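Local coordinates for transcription antitermination protein NusB (Aquifex aeolicus, PDB 3R2C) that binds RNA, probably recognising the boxA antiterminator sequence of ribosomal RNA operons and so taking part in transcription antitermination, at residues M1-L13 / E99-V111. Numbering follows the deposited sequence.
Sequences MRYRKGARDTAFL and EPGRVFIDIVDLV. With nucleotides of chain E.
Asp106 and Arg8 read the first guanine together. The Asp106 carboxylate takes two bonds from the base edge of G1 of chain E, N2 to OD1 at 2.8 Å and N1 to OD2 at 2.9 Å, while Arg8 NH1 donates to O6 of the same base. Arg8 NH1 also reaches the anti lone pair of Asp106 OD2, 2.7 Å away, though that bond is bent to 133°. Asp109 takes the same two bonds from G2 of chain E, N2 to OD1 and N1 to OD2 (2.7 Å). Lys5, its chain turned only at chi4 (68°), places NZ between the two aspartates, 2.9 Å from Asp106 OD1 and 2.7 Å from Asp109 OD2. Arg102 lies between bases, one guanidinium face over G1 and the other against C3 of chain E, and its NH1 donates from above the carboxylate plane to Glu99 OE1; an alanine here would probably leave both bases without that flat partner and OE1 without that N-H. Behind this shell, Glu99 OE2 steadies Arg8 NH2 (3.2 Å), and Glu91 pairs with Arg8 NE. These acids and bases form a salt-bridge network where two helices bind RNA. Farther along, Leu110 CD1 rests near Phe12 CB, while Asp9 salt-bridges Lys36. Over residues 3-13 and 100-111 the axes cross at -49°. Helix 100-114 is backed by helices 79-94 and 117-137, helix 3-21 by helices 25-36 and 41-56.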
ATOM      1  N   MET A   1     -14.983   5.081  16.858  1.00 57.69           N
ATOM      2  CA  MET A   1     -15.970   4.112  16.299  1.00 45.99           C
ATOM      3  C   MET A   1     -15.255   3.015  15.492  1.00 40.13           C
ATOM      4  O   MET A   1     -14.505   3.294  14.547  1.00 31.54           O
ATOM      5  CB  MET A   1     -17.021   4.851  15.466  1.00 47.32           C
ATOM      6  CG  MET A   1     -16.496   6.052  14.687  1.00 57.73           C
ATOM      7  SD  MET A   1     -17.529   7.516  14.932  1.00 73.13           S
ATOM      8  CE  MET A   1     -16.484   8.522  15.990  1.00 74.28           C
ATOM      9  N   ARG A   2     -15.481   1.764  15.872  1.00 30.18           N
ATOM     10  CA  ARG A   2     -14.633   0.671  15.399  1.00 31.41           C
ATOM     11  C   ARG A   2     -14.691   0.361  13.881  1.00 26.33           C
ATOM     12  O   ARG A   2     -13.729  -0.177  13.321  1.00 24.28           O
ATOM     13  CB  ARG A   2     -14.889  -0.601  16.218  1.00 35.26           C
ATOM     14  CG  ARG A   2     -13.867  -1.678  15.932  1.00 32.48           C
ATOM     15  CD  ARG A   2     -13.637  -2.693  17.063  1.00 30.65           C
ATOM     16  NE  ARG A   2     -12.411  -3.425  16.750  1.00 31.06           N
ATOM     17  CZ  ARG A   2     -11.249  -3.271  17.378  1.00 21.53           C
ATOM     18  NH1 ARG A   2     -11.143  -2.438  18.414  1.00 16.45           N
ATOM     19  NH2 ARG A   2     -10.184  -3.955  16.957  1.00 16.51           N
ATOM     20  N   TYR A   3     -15.798   0.674  13.212  1.00 26.74           N
ATOM     21  CA  TYR A   3     -15.872   0.451  11.765  1.00 29.95           C
ATOM     22  C   TYR A   3     -14.765   1.214  11.012  1.00 18.63           C
ATOM     23  O   TYR A   3     -14.393   0.837   9.908  1.00 15.78           O
ATOM     24  CB  TYR A   3     -17.232   0.870  11.206  1.00 28.58           C
ATOM     25  CG  TYR A   3     -17.407   2.363  11.139  1.00 27.40           C
ATOM     26  CD1 TYR A   3     -17.927   3.065  12.216  1.00 31.37           C
ATOM     27  CD2 TYR A   3     -17.045   3.079  10.004  1.00 22.03           C
ATOM     28  CE1 TYR A   3     -18.079   4.430  12.172  1.00 30.76           C
ATOM     29  CE2 TYR A   3     -17.199   4.452   9.957  1.00 25.91           C
ATOM     30  CZ  TYR A   3     -17.722   5.119  11.045  1.00 35.06           C
ATOM     31  OH  TYR A   3     -17.884   6.487  11.004  1.00 53.03           O
ATOM     32  N   ARG A   4     -14.237   2.273  11.613  1.00 13.02           N
ATOM     33  CA  ARG A   4     -13.138   3.012  10.973  1.00 19.97           C
ATOM     34  C   ARG A   4     -11.834   2.210  10.854  1.00 16.67           C
ATOM     35  O   ARG A   4     -10.989   2.537  10.025  1.00 15.72           O
ATOM     36  CB  ARG A   4     -12.875   4.325  11.703  1.00 21.40           C
ATOM     37  CG  ARG A   4     -13.993   5.339  11.511  1.00 21.85           C
ATOM     38  CD  ARG A   4     -13.738   6.572  12.326  1.00 26.43           C
ATOM     39  NE  ARG A   4     -14.722   7.614  12.058  1.00 35.18           N
ATOM     40  CZ  ARG A   4     -14.687   8.827  12.601  1.00 42.40           C
ATOM     41  NH1 ARG A   4     -13.712   9.149  13.444  1.00 42.08           N
ATOM     42  NH2 ARG A   4     -15.619   9.720  12.299  1.00 45.77           N
ATOM     43  N   LYS A   5     -11.653   1.177  11.677  1.00 18.94           N
ATOM     44  CA  LYS A   5     -10.487   0.308  11.525  1.00 18.97           C
ATOM     45  C   LYS A   5     -10.527  -0.378  10.159  1.00 16.55           C
ATOM     46  O   LYS A   5      -9.535  -0.391   9.425  1.00 12.48           O
ATOM     47  CB  LYS A   5     -10.427  -0.747  12.631  1.00 16.56           C
ATOM     48  CG  LYS A   5      -9.170  -1.602  12.613  1.00 13.62           C
ATOM     49  CD  LYS A   5      -9.134  -2.536  13.852  1.00 17.66           C
ATOM     50  CE  LYS A   5      -7.912  -3.467  13.846  1.00 15.50           C
ATOM     51  NZ  LYS A   5      -6.638  -2.698  14.035  1.00 21.54           N
ATOM     52  N   GLY A   6     -11.674  -0.956   9.819  1.00 18.04           N
ATOM     53  CA  GLY A   6     -11.843  -1.575   8.515  1.00 18.87           C
ATOM     54  C   GLY A   6     -11.702  -0.564   7.385  1.00 18.24           C
ATOM     55  O   GLY A   6     -11.143  -0.872   6.334  1.00 18.46           O
ATOM     56  N   ALA A   7     -12.202   0.647   7.592  1.00 15.67           N
ATOM     57  CA  ALA A   7     -12.135   1.678   6.544  1.00 14.62           C
ATOM     58  C   ALA A   7     -10.685   2.086   6.272  1.00 15.78           C
ATOM     59  O   ALA A   7     -10.311   2.352   5.129  1.00 13.62           O
ATOM     60  CB  ALA A   7     -12.953   2.890   6.948  1.00 13.93           C
ATOM     61  N   ARG A   8      -9.877   2.135   7.326  1.00 14.56           N
ATOM     62  CA  ARG A   8      -8.446   2.420   7.185  1.00 17.99           C
ATOM     63  C   ARG A   8      -7.724   1.306   6.425  1.00 16.00           C
ATOM     64  O   ARG A   8      -6.830   1.579   5.621  1.00 16.91           O
ATOM     65  CB  ARG A   8      -7.814   2.638   8.561  1.00 12.27           C
ATOM     66  CG  ARG A   8      -8.268   3.948   9.180  1.00 12.63           C
ATOM     67  CD  ARG A   8      -7.909   4.061  10.669  1.00 15.08           C
ATOM     68  NE  ARG A   8      -8.548   5.243  11.252  1.00 15.52           N
ATOM     69  CZ  ARG A   8      -9.278   5.242  12.365  1.00 16.71           C
ATOM     70  NH1 ARG A   8      -9.434   4.120  13.076  1.00 14.98           N
ATOM     71  NH2 ARG A   8      -9.834   6.370  12.783  1.00 12.43           N
ATOM     72  N   ASP A   9      -8.106   0.056   6.663  1.00 11.76           N
ATOM     73  CA  ASP A   9      -7.542  -1.037   5.874  1.00 17.25           C
ATOM     74  C   ASP A   9      -7.894  -0.886   4.379  1.00 15.14           C
ATOM     75  O   ASP A   9      -7.032  -1.030   3.503  1.00 11.01           O
ATOM     76  CB  ASP A   9      -8.017  -2.395   6.395  1.00 18.40           C
ATOM     77  CG  ASP A   9      -7.560  -3.552   5.499  1.00 32.84           C
ATOM     78  OD1 ASP A   9      -6.379  -3.947   5.591  1.00 27.81           O
ATOM     79  OD2 ASP A   9      -8.370  -4.055   4.687  1.00 32.04           O
ATOM     80  N   THR A  10      -9.152  -0.580   4.084  1.00 14.67           N
ATOM     81  CA  THR A  10      -9.557  -0.353   2.694  1.00 15.29           C
ATOM     82  C   THR A  10      -8.739   0.762   2.056  1.00 14.49           C
ATOM     83  O   THR A  10      -8.215   0.607   0.949  1.00 16.48           O
ATOM     84  CB  THR A  10     -11.050   0.005   2.614  1.00 15.86           C
ATOM     85  OG1 THR A  10     -11.817  -1.105   3.098  1.00 15.76           O
ATOM     86  CG2 THR A  10     -11.461   0.335   1.186  1.00 17.94           C
ATOM     87  N   ALA A  11      -8.638   1.889   2.753  1.00 11.04           N
ATOM     88  CA  ALA A  11      -7.949   3.055   2.227  1.00 12.71           C
ATOM     89  C   ALA A  11      -6.462   2.749   2.023  1.00 16.12           C
ATOM     90  O   ALA A  11      -5.877   3.129   0.999  1.00 13.72           O
ATOM     91  CB  ALA A  11      -8.118   4.246   3.175  1.00 13.21           C
ATOM     92  N   PHE A  12      -5.852   2.055   2.988  1.00 13.60           N
ATOM     93  CA  PHE A  12      -4.450   1.655   2.837  1.00  9.45           C
ATOM     94  C   PHE A  12      -4.240   0.790   1.583  1.00 11.71           C
ATOM     95  O   PHE A  12      -3.295   1.011   0.808  1.00 13.98           O
ATOM     96  CB  PHE A  12      -3.947   0.879   4.057  1.00  7.96           C
ATOM     97  CG  PHE A  12      -2.665   0.150   3.787  1.00 13.78           C
ATOM     98  CD1 PHE A  12      -1.454   0.815   3.862  1.00 10.77           C
ATOM     99  CD2 PHE A  12      -2.675  -1.200   3.432  1.00 15.81           C
ATOM    100  CE1 PHE A  12      -0.258   0.149   3.583  1.00 17.10           C
ATOM    101  CE2 PHE A  12      -1.497  -1.868   3.156  1.00 16.36           C
ATOM    102  CZ  PHE A  12      -0.280  -1.185   3.227  1.00 17.59           C
ATOM    103  N   LEU A  13      -5.119  -0.187   1.380  1.00 12.31           N
ATOM    104  CA  LEU A  13      -5.005  -1.083   0.232  1.00 12.67           C
ATOM    105  C   LEU A  13      -5.087  -0.295  -1.066  1.00 18.34           C
ATOM    106  O   LEU A  13      -4.376  -0.601  -2.035  1.00 15.16           O
ATOM    107  CB  LEU A  13      -6.096  -2.168   0.262  1.00 14.94           C
ATOM    108  CG  LEU A  13      -5.957  -3.142   1.444  1.00 27.15           C
ATOM    109  CD1 LEU A  13      -7.043  -4.216   1.431  1.00 30.83           C
ATOM    110  CD2 LEU A  13      -4.572  -3.799   1.455  1.00 28.79           C
ATOM    111  N   GLU A  99      -9.550  11.540  17.405  1.00 28.32           N
ATOM    112  CA  GLU A  99      -9.159  10.327  18.129  1.00 22.40           C
ATOM    113  C   GLU A  99      -7.788   9.845  17.656  1.00 21.98           C
ATOM    114  O   GLU A  99      -7.663   8.743  17.127  1.00 21.95           O
ATOM    115  CB  GLU A  99     -10.219   9.228  17.954  1.00 28.15           C
ATOM    116  CG  GLU A  99     -10.502   8.820  16.506  1.00 47.09           C
ATOM    117  CD  GLU A  99     -11.575   7.732  16.400  1.00 67.95           C
ATOM    118  OE1 GLU A  99     -12.408   7.612  17.328  1.00 61.21           O
ATOM    119  OE2 GLU A  99     -11.583   6.991  15.391  1.00 70.49           O
ATOM    120  N   PRO A 100      -6.749  10.675  17.850  1.00 22.16           N
ATOM    121  CA  PRO A 100      -5.455  10.393  17.210  1.00 19.91           C
ATOM    122  C   PRO A 100      -4.850   9.070  17.655  1.00 21.86           C
ATOM    123  O   PRO A 100      -4.258   8.371  16.837  1.00 17.95           O
ATOM    124  CB  PRO A 100      -4.580  11.581  17.638  1.00 21.41           C
ATOM    125  CG  PRO A 100      -5.272  12.157  18.857  1.00 21.01           C
ATOM    126  CD  PRO A 100      -6.727  11.953  18.586  1.00 21.81           C
ATOM    127  N   GLY A 101      -5.021   8.704  18.922  1.00 22.41           N
ATOM    128  CA  GLY A 101      -4.431   7.472  19.411  1.00 13.49           C
ATOM    129  C   GLY A 101      -4.976   6.274  18.672  1.00 14.33           C
ATOM    130  O   GLY A 101      -4.262   5.306  18.451  1.00 16.55           O
ATOM    131  N   ARG A 102      -6.245   6.325  18.279  1.00 18.73           N
ATOM    132  CA  ARG A 102      -6.833   5.200  17.560  1.00 20.94           C
ATOM    133  C   ARG A 102      -6.314   5.143  16.140  1.00 17.71           C
ATOM    134  O   ARG A 102      -6.163   4.068  15.577  1.00 16.03           O
ATOM    135  CB  ARG A 102      -8.347   5.291  17.545  1.00 25.36           C
ATOM    136  CG  ARG A 102      -8.967   4.837  18.841  1.00 27.00           C
ATOM    137  CD  ARG A 102     -10.432   5.178  18.883  1.00 28.95           C
ATOM    138  NE  ARG A 102     -11.037   4.758  20.142  1.00 35.06           N
ATOM    139  CZ  ARG A 102     -12.197   5.211  20.594  1.00 42.07           C
ATOM    140  NH1 ARG A 102     -12.874   6.110  19.897  1.00 38.08           N
ATOM    141  NH2 ARG A 102     -12.674   4.770  21.745  1.00 39.91           N
ATOM    142  N   VAL A 103      -6.044   6.304  15.561  1.00 13.27           N
ATOM    143  CA  VAL A 103      -5.439   6.336  14.237  1.00 12.41           C
ATOM    144  C   VAL A 103      -4.081   5.641  14.278  1.00 17.86           C
ATOM    145  O   VAL A 103      -3.791   4.793  13.438  1.00 18.37           O
ATOM    146  CB  VAL A 103      -5.283   7.779  13.714  1.00 15.25           C
ATOM    147  CG1 VAL A 103      -4.527   7.783  12.389  1.00 16.88           C
ATOM    148  CG2 VAL A 103      -6.654   8.431  13.560  1.00 17.79           C
ATOM    149  N   PHE A 104      -3.257   6.003  15.257  1.00 14.43           N
ATOM    150  CA  PHE A 104      -1.932   5.412  15.404  1.00 17.38           C
ATOM    151  C   PHE A 104      -2.038   3.905  15.548  1.00 14.66           C
ATOM    152  O   PHE A 104      -1.290   3.155  14.923  1.00 15.28           O
ATOM    153  CB  PHE A 104      -1.208   5.964  16.645  1.00 16.06           C
ATOM    154  CG  PHE A 104      -0.372   7.206  16.389  1.00 16.05           C
ATOM    155  CD1 PHE A 104      -0.911   8.473  16.557  1.00 17.53           C
ATOM    156  CD2 PHE A 104       0.971   7.101  16.034  1.00 15.23           C
ATOM    157  CE1 PHE A 104      -0.144   9.612  16.339  1.00 21.89           C
ATOM    158  CE2 PHE A 104       1.746   8.246  15.823  1.00 17.74           C
ATOM    159  CZ  PHE A 104       1.189   9.496  15.978  1.00 16.15           C
ATOM    160  N   ILE A 105      -2.941   3.458  16.415  1.00 14.64           N
ATOM    161  CA  ILE A 105      -3.054   2.040  16.686  1.00 14.25           C
ATOM    162  C   ILE A 105      -3.383   1.270  15.404  1.00 17.57           C
ATOM    163  O   ILE A 105      -2.729   0.277  15.097  1.00 15.11           O
ATOM    164  CB  ILE A 105      -4.109   1.757  17.767  1.00 19.38           C
ATOM    165  CG1 ILE A 105      -3.521   2.050  19.148  1.00 22.46           C
ATOM    166  CG2 ILE A 105      -4.585   0.294  17.698  1.00 17.97           C
ATOM    167  CD1 ILE A 105      -4.566   2.228  20.219  1.00 26.98           C
ATOM    168  N   ASP A 106      -4.378   1.731  14.650  1.00 16.61           N
ATOM    169  CA  ASP A 106      -4.759   1.036  13.415  1.00 17.52           C
ATOM    170  C   ASP A 106      -3.683   1.123  12.312  1.00 16.20           C
ATOM    171  O   ASP A 106      -3.487   0.159  11.569  1.00 18.85           O
ATOM    172  CB  ASP A 106      -6.109   1.553  12.910  1.00 16.90           C
ATOM    173  CG  ASP A 106      -7.268   1.076  13.786  1.00 21.35           C
ATOM    174  OD1 ASP A 106      -7.082   0.085  14.531  1.00 19.14           O
ATOM    175  OD2 ASP A 106      -8.360   1.676  13.722  1.00 19.06           O
ATOM    176  N   ILE A 107      -2.974   2.247  12.220  1.00 17.77           N
ATOM    177  CA  ILE A 107      -1.941   2.404  11.177  1.00 15.34           C
ATOM    178  C   ILE A 107      -0.803   1.422  11.442  1.00 16.32           C
ATOM    179  O   ILE A 107      -0.362   0.726  10.539  1.00 17.24           O
ATOM    180  CB  ILE A 107      -1.343   3.828  11.115  1.00 19.71           C
ATOM    181  CG1 ILE A 107      -2.376   4.851  10.641  1.00 22.80           C
ATOM    182  CG2 ILE A 107      -0.124   3.868  10.191  1.00 21.09           C
ATOM    183  CD1 ILE A 107      -2.973   4.555   9.292  1.00 22.12           C
ATOM    184  N   VAL A 108      -0.333   1.376  12.689  1.00 13.91           N
ATOM    185  CA  VAL A 108       0.757   0.492  13.071  1.00 16.06           C
ATOM    186  C   VAL A 108       0.328  -0.990  13.002  1.00 11.89           C
ATOM    187  O   VAL A 108       1.124  -1.847  12.614  1.00 16.23           O
ATOM    188  CB  VAL A 108       1.315   0.892  14.478  1.00 21.21           C
ATOM    189  CG1 VAL A 108       2.370  -0.098  14.976  1.00 18.12           C
ATOM    190  CG2 VAL A 108       1.901   2.312  14.419  1.00 18.53           C
ATOM    191  N   ASP A 109      -0.925  -1.292  13.342  1.00 14.70           N
ATOM    192  CA  ASP A 109      -1.447  -2.654  13.160  1.00 18.04           C
ATOM    193  C   ASP A 109      -1.323  -3.086  11.696  1.00 18.21           C
ATOM    194  O   ASP A 109      -0.951  -4.227  11.408  1.00 17.38           O
ATOM    195  CB  ASP A 109      -2.929  -2.769  13.541  1.00 17.39           C
ATOM    196  CG  ASP A 109      -3.153  -3.123  15.007  1.00 22.44           C
ATOM    197  OD1 ASP A 109      -2.182  -3.291  15.769  1.00 21.23           O
ATOM    198  OD2 ASP A 109      -4.333  -3.263  15.391  1.00 18.90           O
ATOM    199  N   LEU A 110      -1.676  -2.189  10.775  1.00 17.61           N
ATOM    200  CA  LEU A 110      -1.613  -2.508   9.350  1.00 16.12           C
ATOM    201  C   LEU A 110      -0.178  -2.773   8.933  1.00 14.14           C
ATOM    202  O   LEU A 110       0.100  -3.684   8.145  1.00 15.20           O
ATOM    203  CB  LEU A 110      -2.149  -1.345   8.510  1.00 16.13           C
ATOM    204  CG  LEU A 110      -3.667  -1.195   8.471  1.00 25.30           C
ATOM    205  CD1 LEU A 110      -4.031   0.233   8.072  1.00 24.28           C
ATOM    206  CD2 LEU A 110      -4.298  -2.198   7.522  1.00 31.01           C
ATOM    207  N   VAL A 111       0.735  -1.938   9.421  1.00 10.79           N
ATOM    208  CA  VAL A 111       2.141  -2.098   9.050  1.00 13.17           C
ATOM    209  C   VAL A 111       2.671  -3.427   9.595  1.00 19.47           C
ATOM    210  O   VAL A 111       3.394  -4.163   8.915  1.00 17.64           O
ATOM    211  CB  VAL A 111       2.990  -0.925   9.545  1.00 16.57           C
ATOM    212  CG1 VAL A 111       4.476  -1.197   9.272  1.00 11.58           C
ATOM    213  CG2 VAL A 111       2.533   0.379   8.852  1.00 15.31           C
TER
ATOM    214  O5'   G E   1     -15.722   0.090  20.845  1.00 41.05           O
ATOM    215  C5'   G E   1     -15.255  -1.254  20.783  1.00 38.90           C
ATOM    216  C4'   G E   1     -13.760  -1.328  20.952  1.00 32.39           C
ATOM    217  O4'   G E   1     -13.116  -0.719  19.793  1.00 32.93           O
ATOM    218  C3'   G E   1     -13.200  -0.584  22.157  1.00 30.71           C
ATOM    219  O3'   G E   1     -11.974  -1.211  22.519  1.00 40.13           O
ATOM    220  C2'   G E   1     -12.924   0.797  21.558  1.00 30.14           C
ATOM    221  O2'   G E   1     -12.033   1.611  22.293  1.00 29.76           O
ATOM    222  C1'   G E   1     -12.343   0.389  20.204  1.00 25.42           C
ATOM    223  N9    G E   1     -12.419   1.405  19.155  1.00 27.17           N
ATOM    224  C8    G E   1     -13.313   2.416  18.877  1.00 24.56           C
ATOM    225  N7    G E   1     -12.995   3.074  17.785  1.00 23.63           N
ATOM    226  C5    G E   1     -11.840   2.454  17.323  1.00 21.75           C
ATOM    227  C6    G E   1     -11.002   2.701  16.193  1.00 24.15           C
ATOM    228  O6    G E   1     -11.129   3.566  15.337  1.00 24.72           O
ATOM    229  N1    G E   1      -9.929   1.815  16.112  1.00 21.86           N
ATOM    230  C2    G E   1      -9.687   0.819  17.024  1.00 29.14           C
ATOM    231  N2    G E   1      -8.616   0.042  16.835  1.00 26.10           N
ATOM    232  N3    G E   1     -10.445   0.590  18.076  1.00 28.09           N
ATOM    233  C4    G E   1     -11.485   1.435  18.160  1.00 26.72           C
ATOM    234  P     C E   3      -7.980   2.533  24.360  1.00 38.09           P
ATOM    235  OP1   C E   3      -8.509   2.846  25.706  1.00 46.49           O
ATOM    236  OP2   C E   3      -8.940   2.279  23.253  1.00 37.17           O
ATOM    237  O5'   C E   3      -6.942   3.643  23.918  1.00 38.12           O
ATOM    238  C5'   C E   3      -6.186   3.477  22.736  1.00 33.03           C
ATOM    239  C4'   C E   3      -5.720   4.798  22.197  1.00 27.93           C
ATOM    240  O4'   C E   3      -6.860   5.513  21.636  1.00 26.26           O
ATOM    241  C3'   C E   3      -5.095   5.734  23.230  1.00 23.24           C
ATOM    242  O3'   C E   3      -4.068   6.486  22.599  1.00 24.16           O
ATOM    243  C2'   C E   3      -6.260   6.657  23.579  1.00 25.75           C
ATOM    244  O2'   C E   3      -5.880   7.910  24.104  1.00 28.88           O
ATOM    245  C1'   C E   3      -6.938   6.793  22.221  1.00 24.23           C
ATOM    246  N1    C E   3      -8.350   7.203  22.281  1.00 28.15           N
ATOM    247  C2    C E   3      -8.752   8.288  21.497  1.00 38.48           C
ATOM    248  O2    C E   3      -7.918   8.856  20.770  1.00 39.63           O
ATOM    249  N3    C E   3     -10.046   8.687  21.539  1.00 42.73           N
ATOM    250  C4    C E   3     -10.917   8.053  22.326  1.00 42.78           C
ATOM    251  N4    C E   3     -12.179   8.494  22.324  1.00 49.32           N
ATOM    252  C5    C E   3     -10.533   6.948  23.141  1.00 34.43           C
ATOM    253  C6    C E   3      -9.252   6.560  23.086  1.00 32.43           C
ATOM    254  P     G E   2     -11.536  -1.414  24.050  1.00 36.85           P
ATOM    255  OP1   G E   2     -11.588  -2.841  24.323  1.00 31.21           O
ATOM    256  OP2   G E   2     -12.350  -0.487  24.877  1.00 41.53           O
ATOM    257  O5'   G E   2     -10.023  -0.932  24.018  1.00 35.19           O
ATOM    258  C5'   G E   2      -9.130  -1.180  25.089  1.00 35.16           C
ATOM    259  C4'   G E   2      -7.697  -1.140  24.608  1.00 27.16           C
ATOM    260  O4'   G E   2      -7.439  -2.275  23.739  1.00 24.15           O
ATOM    261  C3'   G E   2      -7.319   0.064  23.744  1.00 23.67           C
ATOM    262  O3'   G E   2      -7.044   1.227  24.502  1.00 35.12           O
ATOM    263  C2'   G E   2      -6.113  -0.448  22.966  1.00 26.64           C
ATOM    264  O2'   G E   2      -4.932  -0.376  23.749  1.00 32.73           O
ATOM    265  C1'   G E   2      -6.481  -1.922  22.756  1.00 26.74           C
ATOM    266  N9    G E   2      -7.056  -2.171  21.416  1.00 20.17           N
ATOM    267  C8    G E   2      -8.372  -2.128  21.042  1.00 19.14           C
ATOM    268  N7    G E   2      -8.541  -2.373  19.772  1.00 21.24           N
ATOM    269  C5    G E   2      -7.264  -2.581  19.276  1.00 17.77           C
ATOM    270  C6    G E   2      -6.826  -2.887  17.958  1.00 17.72           C
ATOM    271  O6    G E   2      -7.521  -3.044  16.939  1.00 16.80           O
ATOM    272  N1    G E   2      -5.443  -3.028  17.894  1.00 11.84           N
ATOM    273  C2    G E   2      -4.593  -2.869  18.960  1.00 18.07           C
ATOM    274  N2    G E   2      -3.299  -3.050  18.694  1.00 14.17           N
ATOM    275  N3    G E   2      -4.991  -2.578  20.196  1.00 16.79           N
ATOM    276  C4    G E   2      -6.331  -2.452  20.279  1.00 19.03           C
TER
HETATM  277  O   HOH W   1      -5.535  -1.800  11.553  1.00 15.22           O